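Local coordinates for protein extracellular ligand-binding receptor (Rhodopseudomonas palustris, PDB 3SG0) that probably captures aromatic acids such as benzoylformate (phenylglyoxylate) outside the cytoplasm as the solute-binding component of a transport system, at residues Ser97-Ser102 against Ala123-Pro128; Arg132-Tyr137 against Asp362-Tyr367; Lys138-Asp143 against Gly308-Asp313. One frame throughout, in Å; residues are numbered along the deposited sequence.

Interaction 1: residues Ser97-Ser102 against Ala123-Pro128. With 173 (benzoyl-formic acid), chain B.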
loop_
_atom_site.group_PDB
_atom_site.type_symbol
_atom_site.label_atom_id
_atom_site.label_comp_id
_atom_site.label_asym_id
_atom_site.label_seq_id
_atom_site.Cartn_x
_atom_site.Cartn_y
_atom_site.Cartn_z
ATOM N N SER A 97 -4.074 -0.613 7.086
ATOM C CA SER A 97 -3.845 0.227 5.917
ATOM C C SER A 97 -2.478 0.887 5.909
ATOM O O SER A 97 -1.990 1.282 4.847
ATOM C CB SER A 97 -4.875 1.351 5.892
ATOM O OG SER A 97 -6.204 0.877 6.031
ATOM N N LEU A 98 -1.907 1.064 7.097
ATOM C CA LEU A 98 -0.684 1.844 7.282
ATOM C C LEU A 98 0.384 0.987 7.925
ATOM O O LEU A 98 0.075 0.045 8.659
ATOM C CB LEU A 98 -0.923 3.054 8.188
ATOM C CG LEU A 98 -2.188 3.874 7.973
ATOM C CD1 LEU A 98 -2.226 5.062 8.941
ATOM C CD2 LEU A 98 -2.303 4.339 6.537
ATOM N N THR A 99 1.637 1.339 7.682
ATOM C CA THR A 99 2.757 0.583 8.205
ATOM C C THR A 99 2.841 0.575 9.740
ATOM O O THR A 99 2.934 -0.497 10.335
ATOM C CB THR A 99 4.077 1.041 7.556
ATOM O OG1 THR A 99 4.069 0.683 6.171
ATOM C CG2 THR A 99 5.261 0.385 8.225
ATOM N N PRO A 100 2.809 1.745 10.402
ATOM C CA PRO A 100 2.902 1.716 11.868
ATOM C C PRO A 100 1.761 0.922 12.507
ATOM O O PRO A 100 1.931 0.297 13.556
ATOM C CB PRO A 100 2.815 3.204 12.260
ATOM C CG PRO A 100 2.232 3.906 11.062
ATOM C CD PRO A 100 2.719 3.122 9.880
ATOM N N VAL A 101 0.596 0.967 11.883
ATOM C CA VAL A 101 -0.581 0.291 12.407
ATOM C C VAL A 101 -0.483 -1.218 12.190
ATOM O O VAL A 101 -0.946 -2.012 13.015
ATOM C CB VAL A 101 -1.863 0.876 11.782
ATOM C CG1 VAL A 101 -3.085 0.228 12.364
ATOM C CG2 VAL A 101 -1.908 2.386 11.994
ATOM N N SER A 102 0.145 -1.612 11.085
ATOM C CA SER A 102 0.276 -3.025 10.720
ATOM C C SER A 102 1.383 -3.767 11.454
ATOM O O SER A 102 1.282 -4.972 11.667
ATOM C CB SER A 102 0.532 -3.155 9.223
ATOM O OG SER A 102 -0.579 -2.695 8.475
ATOM N N ALA A 123 8.694 -2.325 3.369
ATOM C CA ALA A 123 9.326 -3.626 3.184
ATOM C C ALA A 123 9.427 -4.427 4.476
ATOM O O ALA A 123 9.290 -5.653 4.454
ATOM C CB ALA A 123 10.707 -3.451 2.575
ATOM N N ILE A 124 9.648 -3.740 5.597
ATOM C CA ILE A 124 9.852 -4.396 6.884
ATOM C C ILE A 124 8.651 -5.247 7.311
ATOM O O ILE A 124 8.766 -6.113 8.182
ATOM C CB ILE A 124 10.214 -3.345 7.967
ATOM C CG1 ILE A 124 10.711 -4.005 9.249
ATOM C CG2 ILE A 124 9.040 -2.438 8.271
ATOM C CD1 ILE A 124 11.299 -3.017 10.231
ATOM N N LEU A 125 7.490 -5.002 6.711
ATOM C CA LEU A 125 6.320 -5.807 7.048
ATOM C C LEU A 125 6.496 -7.287 6.701
ATOM O O LEU A 125 5.900 -8.142 7.359
ATOM C CB LEU A 125 5.065 -5.236 6.402
ATOM C CG LEU A 125 4.682 -3.838 6.912
ATOM C CD1 LEU A 125 3.634 -3.207 6.014
ATOM C CD2 LEU A 125 4.205 -3.900 8.354
ATOM N N VAL A 126 7.298 -7.597 5.677
ATOM C CA VAL A 126 7.499 -8.999 5.286
ATOM C C VAL A 126 8.943 -9.397 5.017
ATOM O O VAL A 126 9.209 -10.577 4.774
ATOM C CB VAL A 126 6.673 -9.404 4.036
ATOM C CG1 VAL A 126 5.190 -9.344 4.335
ATOM C CG2 VAL A 126 7.050 -8.562 2.811
ATOM N N ALA A 127 9.869 -8.445 5.038
ATOM C CA ALA A 127 11.247 -8.709 4.625
ATOM C C ALA A 127 12.222 -8.106 5.620
ATOM O O ALA A 127 11.956 -7.048 6.185
ATOM C CB ALA A 127 11.505 -8.116 3.248
ATOM N N PRO A 128 13.352 -8.783 5.864
ATOM C CA PRO A 128 13.644 -10.144 5.405
ATOM C C PRO A 128 12.712 -11.146 6.076
ATOM O O PRO A 128 12.129 -10.861 7.125
ATOM C CB PRO A 128 15.079 -10.366 5.885
ATOM C CG PRO A 128 15.194 -9.487 7.085
ATOM C CD PRO A 128 14.416 -8.258 6.739
HETATM O O1B 173 B . 2.303 1.841 4.513
HETATM C C1 173 B . 1.886 2.926 4.820
HETATM O O1A 173 B . 2.064 3.483 6.081
HETATM C C2 173 B . 1.344 3.857 3.769
HETATM O O2 173 B . 1.180 5.015 4.012
HETATM C C1G 173 B . 0.967 3.255 2.452
HETATM C C2D 173 B . 0.169 1.956 2.431
HETATM C C2E 173 B . -0.199 1.318 1.107
HETATM C C3 173 B . 0.252 1.985 -0.191
HETATM C C1E 173 B . 1.061 3.295 -0.138
HETATM C C1D 173 B . 1.422 3.947 1.180
#
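Thr99 and Ser102, on the first turn of helix 99-111, meet the side chain of Leu125, while the loop leading into that helix faces benzoylformate. Ser97 comes first: its carbonyl O lies 3.3 Å from ring carbon C2D of the ligand, and its OG turns to Gln47 and Ser35. Leu98, at the N-cap position, lends its CA and CB as neighbours to carboxylate oxygen O1A. Thr99 then takes the carboxylate in a two-pronged grip. Thr99 N points an almost straight bond at O1A (2.7 Å, 176°), and Thr99 OG1 donates to O1B, also at 2.7 Å. With OG1 beside its own backbone N (chi1 -67°), both donors face the same carboxylate; OG1 is further tied to Ala122 N. Behind this grip Leu125 spreads its fork, CD1 resting 3.9 Å from Thr99 OG1 and CD2 3.8 Å from Ser102 CB. Ser102 closes the turn: its OG bonds to Leu98 O at 2.8 Å from above the carbonyl plane, and the same oxygen also accepts from Ser102 N. Arg198 NH2 and Ala121 N also bond to the ligand. The carboxylate is thus received at the N-terminus of a helix, where backbone N-H groups and the helix dipole probably favour an anion, consistent with the way leucine-binding-type periplasmic proteins hold a ligand carboxylate.

Interaction 2: residues Arg132-Tyr137 against Asp362-Tyr367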
loop_
_atom_site.group_PDB
_atom_site.type_symbol
_atom_site.label_atom_id
_atom_site.label_comp_id
_atom_site.label_asym_id
_atom_site.label_seq_id
_atom_site.Cartn_x
_atom_site.Cartn_y
_atom_site.Cartn_z
ATOM N N ARG A 132 8.069 -15.344 11.977
ATOM C CA ARG A 132 6.771 -14.704 12.187
ATOM C C ARG A 132 6.175 -14.227 10.870
ATOM O O ARG A 132 4.983 -14.397 10.603
ATOM C CB ARG A 132 6.911 -13.535 13.161
ATOM C CG ARG A 132 7.152 -13.984 14.596
ATOM C CD ARG A 132 7.699 -12.856 15.451
ATOM N NE ARG A 132 9.025 -12.444 15.001
ATOM C CZ ARG A 132 9.429 -11.183 14.913
ATOM N NH1 ARG A 132 8.612 -10.196 15.249
ATOM N NH2 ARG A 132 10.654 -10.908 14.493
ATOM N N ARG A 133 7.019 -13.613 10.044
ATOM C CA ARG A 133 6.614 -13.132 8.736
ATOM C C ARG A 133 6.236 -14.279 7.802
ATOM O O ARG A 133 5.636 -14.048 6.751
ATOM C CB ARG A 133 7.690 -12.206 8.160
ATOM C CG ARG A 133 7.742 -10.874 8.892
ATOM C CD ARG A 133 9.075 -10.153 8.714
ATOM N NE ARG A 133 9.001 -8.782 9.214
ATOM C CZ ARG A 133 9.047 -8.423 10.491
ATOM N NH1 ARG A 133 9.230 -9.331 11.447
ATOM N NH2 ARG A 133 8.915 -7.142 10.814
ATOM N N LYS A 134 6.526 -15.526 8.198
ATOM C CA LYS A 134 5.996 -16.684 7.484
ATOM C C LYS A 134 4.482 -16.633 7.381
ATOM O O LYS A 134 3.901 -17.249 6.490
ATOM C CB LYS A 134 6.361 -17.992 8.183
ATOM C CG LYS A 134 7.685 -18.574 7.794
ATOM C CD LYS A 134 7.748 -19.000 6.342
ATOM C CE LYS A 134 9.177 -19.347 6.047
ATOM N NZ LYS A 134 9.342 -19.634 4.615
ATOM N N TRP A 135 3.845 -15.946 8.328
ATOM C CA TRP A 135 2.390 -15.862 8.378
ATOM C C TRP A 135 1.829 -14.642 7.653
ATOM O O TRP A 135 0.615 -14.477 7.612
ATOM C CB TRP A 135 1.907 -15.907 9.839
ATOM C CG TRP A 135 2.155 -17.245 10.444
ATOM C CD1 TRP A 135 3.238 -17.629 11.170
ATOM C CD2 TRP A 135 1.328 -18.402 10.310
ATOM N NE1 TRP A 135 3.133 -18.955 11.511
ATOM C CE2 TRP A 135 1.963 -19.452 10.997
ATOM C CE3 TRP A 135 0.097 -18.648 9.682
ATOM C CZ2 TRP A 135 1.417 -20.733 11.070
ATOM C CZ3 TRP A 135 -0.446 -19.918 9.760
ATOM C CH2 TRP A 135 0.217 -20.945 10.443
ATOM N N VAL A 136 2.684 -13.807 7.068
ATOM C CA VAL A 136 2.257 -12.522 6.528
ATOM C C VAL A 136 2.479 -12.454 5.022
ATOM O O VAL A 136 3.538 -12.856 4.529
ATOM C CB VAL A 136 3.046 -11.376 7.205
ATOM C CG1 VAL A 136 2.546 -10.005 6.739
ATOM C CG2 VAL A 136 2.949 -11.497 8.712
ATOM N N TYR A 137 1.486 -11.944 4.297
ATOM C CA TYR A 137 1.596 -11.698 2.859
ATOM C C TYR A 137 1.263 -10.245 2.586
ATOM O O TYR A 137 0.603 -9.588 3.401
ATOM C CB TYR A 137 0.687 -12.647 2.072
ATOM C CG TYR A 137 1.140 -14.069 2.221
ATOM C CD1 TYR A 137 2.177 -14.563 1.444
ATOM C CD2 TYR A 137 0.583 -14.904 3.180
ATOM C CE1 TYR A 137 2.619 -15.859 1.591
ATOM C CE2 TYR A 137 1.035 -16.201 3.345
ATOM C CZ TYR A 137 2.058 -16.667 2.546
ATOM O OH TYR A 137 2.541 -17.952 2.683
ATOM N N ASP A 362 10.642 -17.253 0.832
ATOM C CA ASP A 362 11.371 -16.124 1.394
ATOM C C ASP A 362 10.824 -14.758 0.992
ATOM O O ASP A 362 11.105 -13.751 1.652
ATOM C CB ASP A 362 12.856 -16.232 1.062
ATOM C CG ASP A 362 13.520 -17.371 1.802
ATOM O OD1 ASP A 362 13.318 -17.461 3.034
ATOM O OD2 ASP A 362 14.206 -18.189 1.154
ATOM N N ASN A 363 10.023 -14.730 -0.066
ATOM C CA ASN A 363 9.451 -13.489 -0.567
ATOM C C ASN A 363 7.931 -13.538 -0.520
ATOM O O ASN A 363 7.287 -14.121 -1.391
ATOM C CB ASN A 363 9.938 -13.197 -1.985
ATOM C CG ASN A 363 9.524 -11.822 -2.448
ATOM O OD1 ASN A 363 8.713 -11.158 -1.799
ATOM N ND2 ASN A 363 10.059 -11.386 -3.587
ATOM N N HIS A 364 7.370 -12.933 0.524
ATOM C CA HIS A 364 5.927 -12.898 0.710
ATOM C C HIS A 364 5.306 -11.595 0.194
ATOM O O HIS A 364 4.157 -11.273 0.507
ATOM C CB HIS A 364 5.578 -13.131 2.172
ATOM C CG HIS A 364 5.614 -14.568 2.583
ATOM N ND1 HIS A 364 5.014 -15.007 3.742
ATOM C CD2 HIS A 364 6.146 -15.668 1.993
ATOM C CE1 HIS A 364 5.169 -16.316 3.849
ATOM N NE2 HIS A 364 5.859 -16.741 2.804
ATOM N N ASN A 365 6.084 -10.865 -0.603
ATOM C CA ASN A 365 5.614 -9.681 -1.328
ATOM C C ASN A 365 5.353 -10.065 -2.787
ATOM O O ASN A 365 4.218 -9.992 -3.265
ATOM C CB ASN A 365 6.668 -8.578 -1.207
ATOM C CG ASN A 365 6.240 -7.252 -1.817
ATOM O OD1 ASN A 365 7.056 -6.572 -2.451
ATOM N ND2 ASN A 365 4.993 -6.848 -1.589
ATOM N N GLY A 366 6.407 -10.490 -3.480
ATOM C CA GLY A 366 6.237 -11.146 -4.763
ATOM C C GLY A 366 6.647 -10.360 -5.993
ATOM O O GLY A 366 6.429 -10.839 -7.109
ATOM N N TYR A 367 7.244 -9.188 -5.817
ATOM C CA TYR A 367 7.501 -8.285 -6.939
ATOM C C TYR A 367 8.970 -7.980 -7.122
ATOM O O TYR A 367 9.771 -8.108 -6.198
ATOM C CB TYR A 367 6.772 -6.953 -6.730
ATOM C CG TYR A 367 5.311 -7.107 -6.432
ATOM C CD1 TYR A 367 4.395 -7.352 -7.448
ATOM C CD2 TYR A 367 4.846 -7.038 -5.127
ATOM C CE1 TYR A 367 3.058 -7.504 -7.175
ATOM C CE2 TYR A 367 3.514 -7.180 -4.840
ATOM C CZ TYR A 367 2.623 -7.417 -5.865
ATOM O OH TYR A 367 1.290 -7.579 -5.592
HETATM O O HOH W 1 12.024 -20.072 4.109
#
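His364 lays its imidazole flat against the ring of Tyr137, and the tight half of the contact is built round this pair. It is an offset stack with centroids 4.0 Å apart and planes at 18°; Tyr137 CE1 sits over the middle of the imidazole, whereas His364 ND1 lies nearer the rim of the phenol ring. The edge of the imidazole turns to backbone oxygens. His364 ND1 donates to Val136 O at 2.7 Å, a bent bond (142°) with the acceptor close to the ring plane, and His364 CE1 comes within 3.1 Å of Lys134 O. CG lies anti to the carbonyl carbon of His364 (chi1 -80°), which swings the ring across to the other segment. His364 NE2 bonds to Glu345 OE1, and Tyr137 OH donates to Arg341 O, tying the pair to helix 334-344 and the loop after it. Here the loop 362-367 rests on strand 136-138, an edge strand of the six-stranded mixed sheet within this chain, and is bent by an Asx turn in which Asn363 OD1 accepts from Asn365 N at 2.9 Å and also from Gly366 N. Were His364 replaced by an alanine, Val136 O would probably lose this donor and the Tyr137 ring the stacking partner on one face. The other half is looser and wetter. Lys134 NZ and Asp362 OD1 stand 4.8 Å apart, too far for a direct salt bridge, and a water joins them, accepting from NZ at 2.8 Å and donating to OD1. NZ also bonds to Pro361 O, while Asp362 is exposed.

Interaction 3: residues Lys138-Asp143 against Gly308-Asp313; sequences KVVPND and GVHLWD
The wall of the benzoylformate pocket includes Val140 and His310, which meet where the loop following strand 136-138 passes helix 306-328. Val140 CG2 stands almost exactly over the imidazole of His310, 3.4 Å from the ring centroid and only 5° off the normal, a CH-pi contact with the methyl nearly equidistant from all five ring atoms. Val140 holds that methyl beside its backbone N and anti to its carbonyl carbon, with CG1 anti to the N (chi1 174°). One residue back, Val139 points at the helix and divides its two methyls. Val139 CG2 comes within 3.4 Å of His310 O, and Val139 CG1 packs on the next turn, 4.0 Å from Asp313 CB. The carboxylate of Asp313 takes no part in this packing: its OD2 accepts from Asn354 ND2 and its OD1 from Asn353 ND2. The contact is therefore apolar on the loop side, and Lys138 satisfies its ammonium largely within the loop. Lys138 runs extended until its last torsion folds NZ back (chi4 -70°), and NZ donates to Val140 O from above the carbonyl plane and to Asn142 OD1 on a lone pair, both at 2.8 Å. With Ala121 O as a further acceptor, the buried ammonium has three oxygens round it, and the loop is braced from within. Val139 also touches Leu352 of strand 350-352 and Ser314 and Leu317 further along helix 306-328, wedged between strand and helix, while the loop itself runs on into helix 143-156.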
loop_
_atom_site.group_PDB
_atom_site.type_symbol
_atom_site.label_atom_id
_atom_site.label_comp_id
_atom_site.label_asym_id
_atom_site.label_seq_id
_atom_site.Cartn_x
_atom_site.Cartn_y
_atom_site.Cartn_z
ATOM N N LYS A 138 1.689 -9.743 1.434
ATOM C CA LYS A 138 1.670 -8.305 1.211
ATOM C C LYS A 138 1.542 -7.970 -0.265
ATOM O O LYS A 138 2.509 -8.091 -1.018
ATOM C CB LYS A 138 2.970 -7.724 1.776
ATOM C CG LYS A 138 3.147 -6.233 1.622
ATOM C CD LYS A 138 4.408 -5.776 2.349
ATOM C CE LYS A 138 4.655 -4.296 2.211
ATOM N NZ LYS A 138 5.039 -3.942 0.821
ATOM N N VAL A 139 0.362 -7.523 -0.679
ATOM C CA VAL A 139 0.144 -7.222 -2.092
ATOM C C VAL A 139 0.703 -5.889 -2.574
ATOM O O VAL A 139 0.951 -5.748 -3.773
ATOM C CB VAL A 139 -1.340 -7.326 -2.502
ATOM C CG1 VAL A 139 -1.840 -8.751 -2.326
ATOM C CG2 VAL A 139 -2.208 -6.299 -1.774
ATOM N N VAL A 140 0.899 -4.901 -1.703
ATOM C CA VAL A 140 1.473 -3.634 -2.167
ATOM C C VAL A 140 2.964 -3.862 -2.369
ATOM O O VAL A 140 3.609 -4.426 -1.497
ATOM C CB VAL A 140 1.251 -2.509 -1.141
ATOM C CG1 VAL A 140 1.974 -1.242 -1.580
ATOM C CG2 VAL A 140 -0.233 -2.240 -0.963
ATOM N N PRO A 141 3.532 -3.447 -3.516
ATOM C CA PRO A 141 4.977 -3.668 -3.671
ATOM C C PRO A 141 5.804 -3.004 -2.577
ATOM O O PRO A 141 5.526 -1.882 -2.158
ATOM C CB PRO A 141 5.273 -3.046 -5.040
ATOM C CG PRO A 141 3.974 -3.198 -5.787
ATOM C CD PRO A 141 2.937 -2.883 -4.742
ATOM N N ASN A 142 6.828 -3.717 -2.121
ATOM C CA ASN A 142 7.728 -3.183 -1.111
ATOM C C ASN A 142 8.288 -1.824 -1.523
ATOM O O ASN A 142 8.733 -1.628 -2.662
ATOM C CB ASN A 142 8.884 -4.149 -0.869
ATOM C CG ASN A 142 8.477 -5.384 -0.083
ATOM O OD1 ASN A 142 7.398 -5.455 0.501
ATOM N ND2 ASN A 142 9.369 -6.366 -0.060
ATOM N N ASP A 143 8.305 -0.896 -0.569
ATOM C CA ASP A 143 8.739 0.466 -0.843
ATOM C C ASP A 143 10.167 0.557 -1.337
ATOM O O ASP A 143 10.495 1.502 -2.050
ATOM C CB ASP A 143 8.571 1.355 0.390
ATOM C CG ASP A 143 7.129 1.714 0.647
ATOM O OD1 ASP A 143 6.418 2.024 -0.342
ATOM O OD2 ASP A 143 6.713 1.675 1.822
ATOM N N GLY A 308 -8.576 0.745 -2.260
ATOM C CA GLY A 308 -9.506 -0.365 -2.174
ATOM C C GLY A 308 -8.959 -1.625 -2.833
ATOM O O GLY A 308 -9.274 -2.754 -2.432
ATOM N N VAL A 309 -8.132 -1.440 -3.856
ATOM C CA VAL A 309 -7.591 -2.581 -4.584
ATOM C C VAL A 309 -6.595 -3.368 -3.740
ATOM O O VAL A 309 -6.326 -4.528 -4.030
ATOM C CB VAL A 309 -7.016 -2.180 -5.970
ATOM C CG1 VAL A 309 -5.499 -1.987 -5.923
ATOM C CG2 VAL A 309 -7.384 -3.234 -7.005
ATOM N N HIS A 310 -6.064 -2.763 -2.686
ATOM C CA HIS A 310 -5.164 -3.505 -1.803
ATOM C C HIS A 310 -5.944 -4.556 -1.030
ATOM O O HIS A 310 -5.416 -5.633 -0.734
ATOM C CB HIS A 310 -4.378 -2.531 -0.923
ATOM C CG HIS A 310 -3.568 -1.603 -1.756
ATOM N ND1 HIS A 310 -3.184 -0.323 -1.404
ATOM C CD2 HIS A 310 -3.113 -1.808 -3.010
ATOM C CE1 HIS A 310 -2.510 0.211 -2.415
ATOM N NE2 HIS A 310 -2.449 -0.674 -3.393
ATOM N N LEU A 311 -7.208 -4.273 -0.732
ATOM C CA LEU A 311 -8.084 -5.289 -0.157
ATOM C C LEU A 311 -8.468 -6.306 -1.236
ATOM O O LEU A 311 -8.380 -7.520 -1.031
ATOM C CB LEU A 311 -9.325 -4.643 0.459
ATOM C CG LEU A 311 -10.374 -5.613 1.006
ATOM C CD1 LEU A 311 -9.776 -6.628 1.969
ATOM C CD2 LEU A 311 -11.496 -4.830 1.665
ATOM N N TRP A 312 -8.874 -5.809 -2.399
ATOM C CA TRP A 312 -9.289 -6.680 -3.493
ATOM C C TRP A 312 -8.202 -7.701 -3.866
ATOM O O TRP A 312 -8.469 -8.906 -3.936
ATOM C CB TRP A 312 -9.662 -5.835 -4.708
ATOM C CG TRP A 312 -10.171 -6.625 -5.869
ATOM C CD1 TRP A 312 -9.447 -7.078 -6.924
ATOM C CD2 TRP A 312 -11.517 -7.060 -6.087
ATOM N NE1 TRP A 312 -10.255 -7.769 -7.794
ATOM C CE2 TRP A 312 -11.535 -7.767 -7.305
ATOM C CE3 TRP A 312 -12.713 -6.906 -5.379
ATOM C CZ2 TRP A 312 -12.699 -8.333 -7.826
ATOM C CZ3 TRP A 312 -13.868 -7.468 -5.902
ATOM C CH2 TRP A 312 -13.850 -8.170 -7.111
ATOM N N ASP A 313 -6.988 -7.218 -4.125
ATOM C CA ASP A 313 -5.893 -8.096 -4.532
ATOM C C ASP A 313 -5.551 -9.088 -3.409
ATOM O O ASP A 313 -5.185 -10.232 -3.678
ATOM C CB ASP A 313 -4.628 -7.296 -4.875
ATOM C CG ASP A 313 -4.636 -6.659 -6.269
ATOM O OD1 ASP A 313 -5.531 -6.942 -7.111
ATOM O OD2 ASP A 313 -3.683 -5.868 -6.509
#

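How the interactions relate
All three contacts are buried, but they lie at different distances from the centre of the chain: interaction 3 is nearest, interaction 1 somewhat further out, and interaction 2 furthest, with a watery flank. Interactions 1 and 3 both contribute to the ligand pocket, the first by polar grip on a carboxylate, the third by hydrocarbon against an imidazole face; interaction 2 relies on ring stacking and backbone oxygens. Strand 136-138 links interactions 2 and 3, which also share bonds: Tyr367 OH probably bonds to Val139 O, and Asn365 ND2 to Val140 O. Arg133 NH2 reaches Ile124 O of interaction 1, and Val126 packs against both Val136 and Lys138.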